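Local coordinates for protease Do-like 1, chloroplastic (Arabidopsis thaliana, PDB 3QO6), which acts as a chloroplast serine protease of the Deg/HtrA type, required at high temperature and possibly involved in degrading damaged proteins, at residues Thr231-Gln243 and Val253-Gly265. Residues are numbered along the deposited sequence; the frame is centred on the assembly and turned at random.
Sequences TRPILGIKFAPDQ and VLVLDAPPSGPAG
The run from Leu235 to Phe239 fits the carboxylate-binding loop and the peptide-binding strand that follows it in PDZ domains, joined here to strand 253-257 and to the first turn of helix 263-266. The antiparallel pairing illustrates how a classic beta bulge lets one carbonyl serve two N-H groups where the register shifts: Lys238 O is gripped in its carbonyl plane by Leu256 N at 2.9 Å and Asp257 N at 3.2 Å, while Lys238 N returns a bond to Asp257 O. Beyond the bulge, Ala240 N reaches Leu254 O at 3.2 Å. At the loop end, Ala264 N at the helix start donates to Leu235 O over 2.8 Å, a fairly straight bond (158° at the hydrogen) that ties loop to helix. The next residue in the loop, Gly236, has a positive phi of 81°, and a beta carbon there would run into Pro263 CD.

Apolar side chains pack alongside these bonds. Ile237 spreads its two branches: CG2 rests on Ala264 CB at 3.6 Å, whereas CD1, carried away by CG1 lying between the backbone N and carbonyl carbon (chi1 73°), meets Val255 CG1 at 3.9 Å, the two side chains crossing almost perpendicularly. Val253 CG1 nestles obliquely against Phe239, at its CB and the CG-CD2 side of the ring. Leu256, also touched by Phe43 of the second subunit, sets both methyls against Ala240, CD2 lying 3.7 Å from Ala240 CB; an alanine here would probably leave Ala240 CB without its leucine methyls and open a gap beside the bulge.

A bound peptide hydrogen-bonds to the backbones of Leu235, Gly236, Ile237 and Phe239. Strand 285-289, whose Ile286 touches both Ile237 and Val255, continues the sheet beyond 253-257, and strand 326-332 packs Val328 against Leu235 and Pro263.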
loop_
_atom_site.group_PDB
_atom_site.type_symbol
_atom_site.label_atom_id
_atom_site.label_comp_id
_atom_site.label_asym_id
_atom_site.label_seq_id
_atom_site.Cartn_x
_atom_site.Cartn_y
_atom_site.Cartn_z
ATOM N N THR B 231 32.875 23.519 -19.424
ATOM C CA THR B 231 33.951 23.028 -18.584
ATOM C C THR B 231 33.888 23.639 -17.208
ATOM O O THR B 231 33.998 24.869 -17.030
ATOM C CB THR B 231 35.330 23.260 -19.254
ATOM O OG1 THR B 231 35.449 22.375 -20.373
ATOM C CG2 THR B 231 36.469 22.992 -18.280
ATOM N N ARG B 232 33.706 22.756 -16.231
ATOM C CA ARG B 232 33.573 23.161 -14.845
ATOM C C ARG B 232 34.698 22.652 -13.962
ATOM O O ARG B 232 35.130 21.502 -14.048
ATOM C CB ARG B 232 32.215 22.675 -14.319
ATOM C CG ARG B 232 30.989 23.184 -15.117
ATOM C CD ARG B 232 29.717 22.517 -14.624
ATOM N NE ARG B 232 28.514 23.257 -14.988
ATOM C CZ ARG B 232 28.364 24.568 -14.804
ATOM N NH1 ARG B 232 29.346 25.288 -14.268
ATOM N NH2 ARG B 232 27.224 25.160 -15.137
ATOM N N PRO B 233 35.163 23.507 -13.057
ATOM C CA PRO B 233 36.254 23.209 -12.115
ATOM C C PRO B 233 35.919 22.200 -11.016
ATOM O O PRO B 233 34.772 22.069 -10.626
ATOM C CB PRO B 233 36.555 24.576 -11.521
ATOM C CG PRO B 233 35.129 25.179 -11.430
ATOM C CD PRO B 233 34.526 24.807 -12.764
ATOM N N ILE B 234 36.928 21.497 -10.517
ATOM C CA ILE B 234 36.718 20.572 -9.422
ATOM C C ILE B 234 37.871 20.637 -8.462
ATOM O O ILE B 234 38.980 20.973 -8.860
ATOM C CB ILE B 234 36.601 19.134 -9.866
ATOM C CG1 ILE B 234 37.950 18.640 -10.379
ATOM C CG2 ILE B 234 35.506 19.017 -10.872
ATOM C CD1 ILE B 234 37.966 17.128 -10.582
ATOM N N LEU B 235 37.594 20.296 -7.202
ATOM C CA LEU B 235 38.598 20.278 -6.133
ATOM C C LEU B 235 39.167 18.895 -6.112
ATOM O O LEU B 235 40.276 18.657 -5.630
ATOM C CB LEU B 235 37.948 20.513 -4.782
ATOM C CG LEU B 235 38.222 21.791 -3.998
ATOM C CD1 LEU B 235 37.446 21.699 -2.699
ATOM C CD2 LEU B 235 39.693 21.949 -3.702
ATOM N N GLY B 236 38.374 17.965 -6.626
ATOM C CA GLY B 236 38.817 16.597 -6.647
ATOM C C GLY B 236 38.609 15.886 -5.320
ATOM O O GLY B 236 39.483 15.130 -4.880
ATOM N N ILE B 237 37.478 16.141 -4.654
ATOM C CA ILE B 237 37.191 15.427 -3.399
ATOM C C ILE B 237 35.765 14.879 -3.334
ATOM O O ILE B 237 34.835 15.468 -3.886
ATOM C CB ILE B 237 37.397 16.305 -2.144
ATOM C CG1 ILE B 237 36.286 17.333 -2.025
ATOM C CG2 ILE B 237 38.695 17.052 -2.239
ATOM C CD1 ILE B 237 36.284 18.016 -0.695
ATOM N N LYS B 238 35.617 13.716 -2.698
ATOM C CA LYS B 238 34.299 13.109 -2.464
ATOM C C LYS B 238 34.084 13.360 -0.988
ATOM O O LYS B 238 34.893 12.956 -0.175
ATOM C CB LYS B 238 34.290 11.602 -2.710
ATOM C CG LYS B 238 34.019 11.211 -4.149
ATOM C CD LYS B 238 34.111 9.707 -4.340
ATOM C CE LYS B 238 33.982 9.272 -5.809
ATOM N NZ LYS B 238 34.073 7.772 -5.942
ATOM N N PHE B 239 33.027 14.068 -0.634
ATOM C CA PHE B 239 32.795 14.305 0.771
ATOM C C PHE B 239 31.602 13.558 1.313
ATOM O O PHE B 239 30.829 12.917 0.578
ATOM C CB PHE B 239 32.640 15.792 1.077
ATOM C CG PHE B 239 31.642 16.476 0.235
ATOM C CD1 PHE B 239 31.948 16.841 -1.058
ATOM C CD2 PHE B 239 30.390 16.758 0.726
ATOM C CE1 PHE B 239 31.020 17.483 -1.846
ATOM C CE2 PHE B 239 29.456 17.399 -0.050
ATOM C CZ PHE B 239 29.768 17.763 -1.338
ATOM N N ALA B 240 31.482 13.640 2.632
ATOM C CA ALA B 240 30.406 13.000 3.348
ATOM C C ALA B 240 29.206 13.923 3.298
ATOM O O ALA B 240 29.354 15.134 3.400
ATOM C CB ALA B 240 30.832 12.753 4.791
ATOM N N PRO B 241 28.004 13.360 3.110
ATOM C CA PRO B 241 26.774 14.164 3.055
ATOM C C PRO B 241 26.451 14.734 4.441
ATOM O O PRO B 241 26.771 14.119 5.458
ATOM C CB PRO B 241 25.726 13.162 2.582
ATOM C CG PRO B 241 26.555 12.211 1.734
ATOM C CD PRO B 241 27.756 11.997 2.612
ATOM N N ASP B 242 25.832 15.910 4.467
ATOM C CA ASP B 242 25.479 16.586 5.708
ATOM C C ASP B 242 24.910 15.662 6.783
ATOM O O ASP B 242 25.070 15.920 7.980
ATOM C CB ASP B 242 24.480 17.706 5.411
ATOM C CG ASP B 242 25.034 18.749 4.440
ATOM O OD1 ASP B 242 26.032 19.416 4.792
ATOM O OD2 ASP B 242 24.473 18.899 3.326
ATOM N N GLN B 243 24.258 14.584 6.349
ATOM C CA GLN B 243 23.634 13.600 7.246
ATOM C C GLN B 243 24.553 12.651 8.038
ATOM O O GLN B 243 24.683 12.785 9.259
ATOM C CB GLN B 243 22.621 12.754 6.461
ATOM C CG GLN B 243 21.178 13.259 6.525
ATOM C CD GLN B 243 20.555 13.108 7.909
ATOM O OE1 GLN B 243 20.920 13.814 8.857
ATOM N NE2 GLN B 243 19.613 12.178 8.030
ATOM N N VAL B 253 32.919 20.500 6.109
ATOM C CA VAL B 253 32.779 19.343 5.214
ATOM C C VAL B 253 33.909 18.344 5.419
ATOM O O VAL B 253 35.086 18.693 5.300
ATOM C CB VAL B 253 32.811 19.761 3.722
ATOM C CG1 VAL B 253 32.376 18.612 2.854
ATOM C CG2 VAL B 253 31.936 20.943 3.493
ATOM N N LEU B 254 33.553 17.098 5.696
ATOM C CA LEU B 254 34.538 16.041 5.921
ATOM C C LEU B 254 34.991 15.448 4.592
ATOM O O LEU B 254 34.179 14.829 3.900
ATOM C CB LEU B 254 33.894 14.932 6.763
ATOM C CG LEU B 254 34.690 13.762 7.342
ATOM C CD1 LEU B 254 33.701 12.789 7.945
ATOM C CD2 LEU B 254 35.508 13.062 6.294
ATOM N N VAL B 255 36.257 15.601 4.208
ATOM C CA VAL B 255 36.621 14.975 2.947
ATOM C C VAL B 255 36.825 13.493 3.229
ATOM O O VAL B 255 37.520 13.107 4.158
ATOM C CB VAL B 255 37.890 15.606 2.218
ATOM C CG1 VAL B 255 38.110 17.054 2.628
ATOM C CG2 VAL B 255 39.096 14.757 2.409
ATOM N N LEU B 256 36.150 12.664 2.452
ATOM C CA LEU B 256 36.249 11.240 2.606
ATOM C C LEU B 256 37.394 10.760 1.736
ATOM O O LEU B 256 38.166 9.886 2.134
ATOM C CB LEU B 256 34.943 10.591 2.164
ATOM C CG LEU B 256 33.702 11.064 2.939
ATOM C CD1 LEU B 256 32.454 10.355 2.420
ATOM C CD2 LEU B 256 33.891 10.782 4.428
ATOM N N ASP B 257 37.518 11.336 0.541
ATOM C CA ASP B 257 38.585 10.934 -0.380
ATOM C C ASP B 257 39.089 12.063 -1.281
ATOM O O ASP B 257 38.312 12.886 -1.796
ATOM C CB ASP B 257 38.117 9.773 -1.261
ATOM C CG ASP B 257 39.266 9.061 -1.945
ATOM O OD1 ASP B 257 39.111 8.645 -3.106
ATOM O OD2 ASP B 257 40.326 8.897 -1.320
ATOM N N ALA B 258 40.406 12.094 -1.455
ATOM C CA ALA B 258 41.069 13.078 -2.303
ATOM C C ALA B 258 42.055 12.253 -3.091
ATOM O O ALA B 258 43.206 12.053 -2.656
ATOM C CB ALA B 258 41.801 14.115 -1.470
ATOM N N PRO B 259 41.607 11.733 -4.249
ATOM C CA PRO B 259 42.399 10.904 -5.167
ATOM C C PRO B 259 43.704 11.627 -5.475
ATOM O O PRO B 259 43.703 12.823 -5.771
ATOM C CB PRO B 259 41.496 10.780 -6.389
ATOM C CG PRO B 259 40.109 10.874 -5.811
ATOM C CD PRO B 259 40.280 12.012 -4.825
ATOM N N PRO B 260 44.834 10.908 -5.414
ATOM C CA PRO B 260 46.162 11.472 -5.674
ATOM C C PRO B 260 46.284 12.140 -7.039
ATOM O O PRO B 260 47.150 12.997 -7.250
ATOM C CB PRO B 260 47.081 10.262 -5.524
ATOM C CG PRO B 260 46.234 9.143 -6.041
ATOM C CD PRO B 260 44.897 9.434 -5.373
ATOM N N SER B 261 45.391 11.757 -7.943
ATOM C CA SER B 261 45.376 12.284 -9.294
ATOM C C SER B 261 44.526 13.546 -9.511
ATOM O O SER B 261 44.381 14.000 -10.652
ATOM C CB SER B 261 44.914 11.171 -10.246
ATOM O OG SER B 261 43.780 11.572 -10.996
ATOM N N GLY B 262 43.971 14.114 -8.437
ATOM C CA GLY B 262 43.140 15.315 -8.559
ATOM C C GLY B 262 43.741 16.551 -7.895
ATOM O O GLY B 262 44.803 16.453 -7.287
ATOM N N PRO B 263 43.093 17.724 -7.973
ATOM C CA PRO B 263 43.626 18.944 -7.365
ATOM C C PRO B 263 43.963 18.899 -5.887
ATOM O O PRO B 263 45.108 19.154 -5.519
ATOM C CB PRO B 263 42.574 19.979 -7.694
ATOM C CG PRO B 263 42.093 19.524 -9.026
ATOM C CD PRO B 263 41.949 18.035 -8.839
ATOM N N ALA B 264 42.989 18.591 -5.030
ATOM C CA ALA B 264 43.256 18.517 -3.583
ATOM C C ALA B 264 44.205 17.349 -3.288
ATOM O O ALA B 264 44.933 17.337 -2.282
ATOM C CB ALA B 264 41.962 18.347 -2.816
ATOM N N GLY B 265 44.187 16.360 -4.170
ATOM C CA GLY B 265 45.091 15.241 -3.989
ATOM C C GLY B 265 46.533 15.714 -4.162
ATOM O O GLY B 265 47.342 15.578 -3.245
#